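Local coordinates for pfam DUF1093 family protein (Bacillus subtilis, PDB 3NPP) that is of unknown function but probably carries a signal sequence in its full-length form and folds as a small, mostly beta domain of the DUF1093 family, at residues F46-G49 and K50-K54. Numbering follows the deposited sequence.
Sequences FFAG and KELRK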
loop_
_atom_site.group_PDB
_atom_site.type_symbol
_atom_site.label_atom_id
_atom_site.label_comp_id
_atom_site.label_asym_id
_atom_site.label_seq_id
_atom_site.Cartn_x
_atom_site.Cartn_y
_atom_site.Cartn_z
ATOM N N PHE A 46 8.703 11.863 1.626
ATOM C CA PHE A 46 7.352 12.226 1.349
ATOM C C PHE A 46 7.310 13.595 0.679
ATOM O O PHE A 46 8.318 14.339 0.680
ATOM C CB PHE A 46 6.538 12.216 2.628
ATOM C CG PHE A 46 6.982 13.248 3.654
ATOM C CD1 PHE A 46 8.028 12.980 4.520
ATOM C CD2 PHE A 46 6.342 14.479 3.740
ATOM C CE1 PHE A 46 8.411 13.906 5.445
ATOM C CE2 PHE A 46 6.739 15.424 4.656
ATOM C CZ PHE A 46 7.750 15.150 5.510
ATOM N N PHE A 47 6.152 13.927 0.115
ATOM C CA PHE A 47 5.976 15.175 -0.645
ATOM C C PHE A 47 4.790 15.949 -0.094
ATOM O O PHE A 47 3.796 15.347 0.285
ATOM C CB PHE A 47 5.751 14.890 -2.126
ATOM C CG PHE A 47 6.911 14.245 -2.796
ATOM C CD1 PHE A 47 7.132 12.878 -2.665
ATOM C CD2 PHE A 47 7.779 14.987 -3.581
ATOM C CE1 PHE A 47 8.215 12.264 -3.280
ATOM C CE2 PHE A 47 8.854 14.383 -4.207
ATOM C CZ PHE A 47 9.069 13.013 -4.055
ATOM N N ALA A 48 4.899 17.275 -0.040
ATOM C CA ALA A 48 3.766 18.134 0.289
ATOM C C ALA A 48 3.536 19.085 -0.869
ATOM O O ALA A 48 4.467 19.422 -1.595
ATOM C CB ALA A 48 4.035 18.903 1.602
ATOM N N GLY A 49 2.294 19.533 -1.034
ATOM C CA GLY A 49 1.924 20.514 -2.057
ATOM C C GLY A 49 2.265 21.954 -1.729
ATOM O O GLY A 49 1.872 22.855 -2.482
ATOM N N LYS A 50 2.941 22.185 -0.574
ATOM C CA LYS A 50 3.524 23.469 -0.227
ATOM C C LYS A 50 4.791 23.238 0.602
ATOM O O LYS A 50 5.022 22.113 1.112
ATOM C CB LYS A 50 2.509 24.307 0.580
ATOM C CG LYS A 50 2.095 23.696 1.958
ATOM C CD LYS A 50 0.803 24.335 2.477
ATOM C CE LYS A 50 0.564 24.064 3.970
ATOM N NZ LYS A 50 -0.930 24.043 4.321
ATOM N N GLU A 51 5.611 24.290 0.728
ATOM C CA GLU A 51 6.762 24.259 1.628
ATOM C C GLU A 51 6.281 24.351 3.055
ATOM O O GLU A 51 5.503 25.218 3.378
ATOM C CB GLU A 51 7.734 25.395 1.343
ATOM C CG GLU A 51 8.440 25.207 0.044
ATOM C CD GLU A 51 9.317 26.390 -0.351
ATOM O OE1 GLU A 51 9.666 27.202 0.542
ATOM O OE2 GLU A 51 9.652 26.477 -1.563
ATOM N N LEU A 52 6.750 23.436 3.889
ATOM C CA LEU A 52 6.305 23.312 5.254
ATOM C C LEU A 52 7.159 24.209 6.158
ATOM O O LEU A 52 8.314 24.518 5.846
ATOM C CB LEU A 52 6.393 21.859 5.696
ATOM C CG LEU A 52 5.594 20.842 4.873
ATOM C CD1 LEU A 52 5.925 19.435 5.327
ATOM C CD2 LEU A 52 4.059 21.109 4.947
ATOM N N ARG A 53 6.581 24.588 7.289
ATOM C CA ARG A 53 7.213 25.525 8.227
ATOM C C ARG A 53 8.373 24.814 8.922
ATOM O O ARG A 53 8.222 23.687 9.373
ATOM C CB ARG A 53 6.180 26.018 9.239
ATOM C CG ARG A 53 6.680 27.100 10.212
ATOM C CD ARG A 53 5.538 27.651 11.076
ATOM N N LYS A 54 9.547 25.450 8.929
ATOM C CA LYS A 54 10.741 24.928 9.639
ATOM C C LYS A 54 10.423 24.595 11.126
ATOM O O LYS A 54 9.725 25.346 11.792
ATOM C CB LYS A 54 11.897 25.949 9.579
ATOM C CG LYS A 54 13.244 25.420 10.138
#
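Leu52 reaches back from the loop that follows strand 41-48 and sets its two methyl groups against Phe46 and Ala48 at the end of that strand. The contact is local, made where the chain leaves strand 41-48, an edge strand, within this chain, of one three-stranded antiparallel sheet, and turns toward strand 57-63 at the centre of the second. Phe46 and Ala48 project from the same side of the strand, whereas Phe47 between them points away and packs on Pro5 of the second subunit. The Phe46 ring offers its rim: CE2 lies 4.1 Å from CD1 of Leu52, and this methyl sits near the ring plane and not over a face. Phe46 CG lies between its backbone N and carbonyl carbon (chi1 64°), which swings the ring out across the strand, leaning toward its end, with the CE2 edge facing Leu52. The second branch of Leu52 goes to the strand end, with CD2 4.0 Å from the CB of Ala48. With CG anti to its carbonyl carbon (chi1 -58°), Leu52 spreads one methyl to each residue, its side chain running at a slant to Phe46, and no hydrogen bond joins the two segments. The backbone N of Leu52 is hydrogen-bonded to the hydroxyl of Tyr30, whose backbone also pairs with Phe46. The same apolar patch continues into the other sheet, where Leu58 touches both Phe46 and Leu52 and Trp70 touches both Ala48 and Leu52. Gly49, with psi near 4°, breaks the extended run of the strand and turns the chain, and Lys50 returns to an extended backbone while its side chain runs outward to a glycerol, probably from the crystallisation liquor. The carbonyl of Lys50 faces inward instead, its O 3.4 Å from Ala48 CB.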